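Local coordinates for structural protein ORF273 (Acidianus two-tailed virus, PDB 4ART) that is of unknown biochemical function but is a thermo- and acid-stable structural protein of the virion with a new fold, at residues Y208-D211 and E212-I216; Y73-E76 and V77-G80. All blocks are in the same frame, centred on the assembly; numbering follows the deposited sequence.

Contact 1 of 2, residues Y208-D211 and E212-I216. With SO4 (sulfate ion), chain F.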
loop_
_atom_site.group_PDB
_atom_site.type_symbol
_atom_site.label_atom_id
_atom_site.label_comp_id
_atom_site.label_asym_id
_atom_site.label_seq_id
_atom_site.Cartn_x
_atom_site.Cartn_y
_atom_site.Cartn_z
ATOM N N TYR A 208 9.535 5.773 -17.344
ATOM C CA TYR A 208 8.449 5.974 -16.389
ATOM C C TYR A 208 8.948 6.567 -15.098
ATOM O O TYR A 208 10.061 6.267 -14.642
ATOM C CB TYR A 208 7.795 4.620 -16.057
ATOM C CG TYR A 208 7.130 3.966 -17.245
ATOM C CD1 TYR A 208 5.882 4.389 -17.685
ATOM C CD2 TYR A 208 7.724 2.887 -17.894
ATOM C CE1 TYR A 208 5.274 3.809 -18.792
ATOM C CE2 TYR A 208 7.100 2.265 -18.981
ATOM C CZ TYR A 208 5.865 2.721 -19.412
ATOM O OH TYR A 208 5.224 2.121 -20.466
ATOM N N THR A 209 8.083 7.346 -14.463
ATOM C CA THR A 209 8.338 7.875 -13.131
ATOM C C THR A 209 8.262 6.638 -12.226
ATOM O O THR A 209 7.710 5.610 -12.648
ATOM C CB THR A 209 7.293 8.878 -12.716
ATOM O OG1 THR A 209 6.010 8.255 -12.672
ATOM C CG2 THR A 209 7.283 10.121 -13.552
ATOM N N TYR A 210 8.799 6.736 -11.001
ATOM C CA TYR A 210 8.824 5.627 -10.036
ATOM C C TYR A 210 7.427 5.114 -9.692
ATOM O O TYR A 210 7.228 3.905 -9.564
ATOM C CB TYR A 210 9.545 6.084 -8.760
ATOM C CG TYR A 210 9.757 4.968 -7.760
ATOM C CD1 TYR A 210 10.819 4.075 -7.893
ATOM C CD2 TYR A 210 8.890 4.798 -6.683
ATOM C CE1 TYR A 210 11.005 3.032 -6.982
ATOM C CE2 TYR A 210 9.047 3.742 -5.790
ATOM C CZ TYR A 210 10.123 2.884 -5.925
ATOM O OH TYR A 210 10.290 1.886 -5.012
ATOM N N ASP A 211 6.472 6.033 -9.480
ATOM C CA ASP A 211 5.117 5.633 -9.108
ATOM C C ASP A 211 4.424 4.841 -10.217
ATOM O O ASP A 211 3.733 3.869 -9.927
ATOM C CB ASP A 211 4.300 6.848 -8.599
ATOM C CG ASP A 211 4.690 7.313 -7.191
ATOM O OD1 ASP A 211 5.608 6.716 -6.603
ATOM O OD2 ASP A 211 4.080 8.308 -6.685
ATOM N N GLU A 212 4.663 5.202 -11.494
ATOM C CA GLU A 212 4.145 4.415 -12.633
ATOM C C GLU A 212 4.834 3.046 -12.668
ATOM O O GLU A 212 4.197 2.042 -12.989
ATOM C CB GLU A 212 4.508 5.103 -13.941
ATOM C CG GLU A 212 3.718 6.355 -14.176
ATOM C CD GLU A 212 4.198 7.078 -15.401
ATOM O OE1 GLU A 212 5.289 7.698 -15.352
ATOM O OE2 GLU A 212 3.512 6.956 -16.438
ATOM N N ALA A 213 6.145 3.012 -12.347
ATOM C CA ALA A 213 6.924 1.766 -12.344
ATOM C C ALA A 213 6.484 0.789 -11.243
ATOM O O ALA A 213 6.730 -0.405 -11.351
ATOM C CB ALA A 213 8.415 2.076 -12.229
ATOM N N LEU A 214 5.811 1.274 -10.201
ATOM C CA LEU A 214 5.272 0.394 -9.170
ATOM C C LEU A 214 3.940 -0.153 -9.707
ATOM O O LEU A 214 3.690 -1.344 -9.626
ATOM C CB LEU A 214 4.969 1.189 -7.869
ATOM C CG LEU A 214 6.114 1.609 -6.933
ATOM C CD1 LEU A 214 5.570 2.498 -5.819
ATOM C CD2 LEU A 214 6.822 0.397 -6.323
ATOM N N ARG A 215 3.068 0.737 -10.218
ATOM C CA ARG A 215 1.706 0.452 -10.716
ATOM C C ARG A 215 1.590 -0.493 -11.903
ATOM O O ARG A 215 0.824 -1.443 -11.833
ATOM C CB ARG A 215 0.945 1.756 -10.951
ATOM C CG ARG A 215 0.570 2.465 -9.637
ATOM C CD ARG A 215 -0.362 3.640 -9.872
ATOM N NE ARG A 215 -0.876 4.182 -8.605
ATOM C CZ ARG A 215 -0.460 5.309 -8.038
ATOM N NH1 ARG A 215 0.458 6.058 -8.632
ATOM N NH2 ARG A 215 -1.003 5.724 -6.903
ATOM N N ILE A 216 2.348 -0.258 -12.979
ATOM C CA ILE A 216 2.297 -1.104 -14.179
ATOM C C ILE A 216 2.555 -2.622 -13.921
ATOM O O ILE A 216 1.721 -3.431 -14.332
ATOM C CB ILE A 216 3.114 -0.495 -15.337
ATOM C CG1 ILE A 216 2.448 0.822 -15.816
ATOM C CG2 ILE A 216 3.297 -1.505 -16.462
ATOM C CD1 ILE A 216 3.315 1.641 -16.713
HETATM S S SO4 F . -3.247 2.599 -6.338
HETATM O O1 SO4 F . -2.847 2.456 -7.746
HETATM O O2 SO4 F . -2.080 2.921 -5.503
HETATM O O3 SO4 F . -4.226 3.671 -6.183
HETATM O O4 SO4 F . -3.822 1.318 -5.901
#
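Thr209 and Glu212 join at the start of helix 210-221 through one half of a capping box: the backbone N of Thr209, the N-cap residue, donates to Glu212 OE1 (3.0 Å, 162°), reaching the carboxylate oxygen on its anti side, tilted out of plane. Threonine suits an N-cap by its short hydroxyl: Thr209 OG1 lies 2.8 Å from the same Glu212 OE1 and is hydrogen-bonded to Glu200 OE1 of the second subunit. Glutamate suits its place because its extended chain, with CG beside its own backbone N (chi1 -72°), carries the carboxylate back to the helix start. Its OE2 stands at the edge of the Tyr208 ring and bonds to Asn192 of the second subunit. Ile216 fits one turn further on, its CD1 lying over one face of that ring, 4.0 Å from the centroid, while Asp231 and Ile235 of helix 229-242 also pack here.

The solvent side is at exposed Leu214, whose CD1 meets Tyr210 CE2 at 3.7 Å, although the Tyr210 ring itself is buried against Leu110, Leu169 and Ile204. Asp211 is paired with Arg215 of the second subunit, and the reverse bridge repeats it, probably offsetting the close approach of the two Asp211 carboxylates. The sulfate ion, probably from the crystallisation liquor, is also bound by Ser112 and Ser114 of the second subunit. Long and extended, Arg215 reaches it: NE donates to sulfate O1 at 2.8 Å, nearly straight.

Contact 2 of 2, residues Y73-E76 and V77-G80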
loop_
_atom_site.group_PDB
_atom_site.type_symbol
_atom_site.label_atom_id
_atom_site.label_comp_id
_atom_site.label_asym_id
_atom_site.label_seq_id
_atom_site.Cartn_x
_atom_site.Cartn_y
_atom_site.Cartn_z
ATOM N N TYR A 73 11.274 -0.528 20.482
ATOM C CA TYR A 73 12.626 0.016 20.433
ATOM C C TYR A 73 12.620 1.539 20.418
ATOM O O TYR A 73 13.404 2.165 21.146
ATOM C CB TYR A 73 13.430 -0.579 19.261
ATOM C CG TYR A 73 14.916 -0.358 19.386
ATOM C CD1 TYR A 73 15.508 0.824 18.943
ATOM C CD2 TYR A 73 15.735 -1.319 19.964
ATOM C CE1 TYR A 73 16.873 1.039 19.071
ATOM C CE2 TYR A 73 17.108 -1.121 20.078
ATOM C CZ TYR A 73 17.669 0.067 19.637
ATOM O OH TYR A 73 19.008 0.300 19.801
ATOM N N ASP A 74 11.692 2.135 19.643
ATOM C CA ASP A 74 11.502 3.586 19.565
ATOM C C ASP A 74 11.165 4.190 20.920
ATOM O O ASP A 74 11.607 5.306 21.191
ATOM C CB ASP A 74 10.434 3.960 18.520
ATOM C CG ASP A 74 10.869 3.749 17.062
ATOM O OD1 ASP A 74 12.089 3.743 16.795
ATOM O OD2 ASP A 74 9.987 3.604 16.195
ATOM N N ILE A 75 10.378 3.461 21.771
ATOM C CA ILE A 75 9.998 3.891 23.127
ATOM C C ILE A 75 11.238 3.852 24.029
ATOM O O ILE A 75 11.477 4.802 24.772
ATOM C CB ILE A 75 8.807 3.068 23.709
ATOM C CG1 ILE A 75 7.541 3.079 22.795
ATOM C CG2 ILE A 75 8.487 3.426 25.168
ATOM C CD1 ILE A 75 6.529 4.283 22.757
ATOM N N GLU A 76 12.040 2.779 23.929
ATOM C CA GLU A 76 13.295 2.620 24.681
ATOM C C GLU A 76 14.318 3.713 24.322
ATOM O O GLU A 76 15.037 4.177 25.202
ATOM C CB GLU A 76 13.887 1.210 24.495
ATOM C CG GLU A 76 13.013 0.087 25.037
ATOM C CD GLU A 76 12.786 0.101 26.538
ATOM O OE1 GLU A 76 13.610 -0.506 27.261
ATOM O OE2 GLU A 76 11.796 0.722 26.990
ATOM N N VAL A 77 14.329 4.179 23.056
ATOM C CA VAL A 77 15.186 5.286 22.603
ATOM C C VAL A 77 14.699 6.583 23.275
ATOM O O VAL A 77 15.502 7.308 23.884
ATOM C CB VAL A 77 15.250 5.394 21.051
ATOM C CG1 VAL A 77 15.966 6.676 20.622
ATOM C CG2 VAL A 77 15.944 4.173 20.447
ATOM N N GLU A 78 13.371 6.824 23.199
ATOM C CA GLU A 78 12.633 7.957 23.782
ATOM C C GLU A 78 12.861 8.078 25.308
ATOM O O GLU A 78 12.696 9.172 25.859
ATOM C CB GLU A 78 11.123 7.812 23.451
ATOM C CG GLU A 78 10.370 9.130 23.330
ATOM C CD GLU A 78 8.848 9.101 23.316
ATOM O OE1 GLU A 78 8.247 8.006 23.418
ATOM O OE2 GLU A 78 8.253 10.199 23.226
ATOM N N LYS A 79 13.249 6.957 25.972
ATOM C CA LYS A 79 13.531 6.811 27.410
ATOM C C LYS A 79 15.015 6.961 27.722
ATOM O O LYS A 79 15.384 7.105 28.877
ATOM C CB LYS A 79 13.090 5.421 27.910
ATOM C CG LYS A 79 11.612 5.277 28.190
ATOM C CD LYS A 79 11.277 3.893 28.706
ATOM C CE LYS A 79 9.790 3.651 28.772
ATOM N NZ LYS A 79 9.471 2.202 28.866
ATOM N N GLY A 80 15.855 6.849 26.708
ATOM C CA GLY A 80 17.302 6.920 26.865
ATOM C C GLY A 80 17.926 5.583 27.203
ATOM O O GLY A 80 19.118 5.528 27.521
#
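Tyr73 lays its ring obliquely against the CG2 methyl of Val77, one turn on, with CE1 3.5 Å from that carbon. Its CG stands anti to the backbone N (chi1 -164°), which swings the ring along the helix side toward the valine. Tyrosine suits the place because the ring is buried, meeting Tyr60 with planes nearly perpendicular, while its hydroxyl reaches the backbone O of Ser83. A branched valine keeps a methyl close to the helix wall, and Val77 CG2 also lies 3.3 Å from Tyr73 O. The backbone beneath is regular here: Val77 N donates to Tyr73 O at 2.9 Å, and Glu78 N to Asp74 O at 3.1 Å.

At Gly80 helix 70-78 gives way to a Schellman motif. The residue has phi 87°, a conformation in which a side chain would crowd the carbonyl O of the residue before, so glycine fits, and its N bonds to Val77 O at 2.9 Å. Lys79 N, just before it, has two weak bonds, to Ile75 O and Glu76 O, as the last turn unwinds; the Glu76 backbone is also hydrogen-bonded to the backbone of Arg82 in the following loop.

The outer face carries exposed and partly exposed side chains. Glu76 bends at chi2 (-64°), bringing OE2 within 3.3 Å of Lys79 NZ in a weak salt bridge. The lysine chain reaches it fully extended, its aliphatic part crossing the exposed Ile75, where Lys79 CE lies 3.8 Å from Ile75 CG2.

Overall arrangement
The two contacts treat opposite ends of helices: contact 1 covers the start of helix 210-221 and contact 2 the finish of helix 70-78. They lie on opposite sides of the chain; their centres are about 17 Å and 23 Å from the chain's centre respectively and about 36 Å from each other, with nearest atoms about 21 Å apart, so neither touches the other. Contact 1 is mostly buried and faces the second subunit, where the sulfate also sits. Contact 2 is a surface feature that no other chain of the assembly touches; its helix leads from strand 67-69, outermost of the main sheet within this chain, toward strand 87-96, well away from that interface.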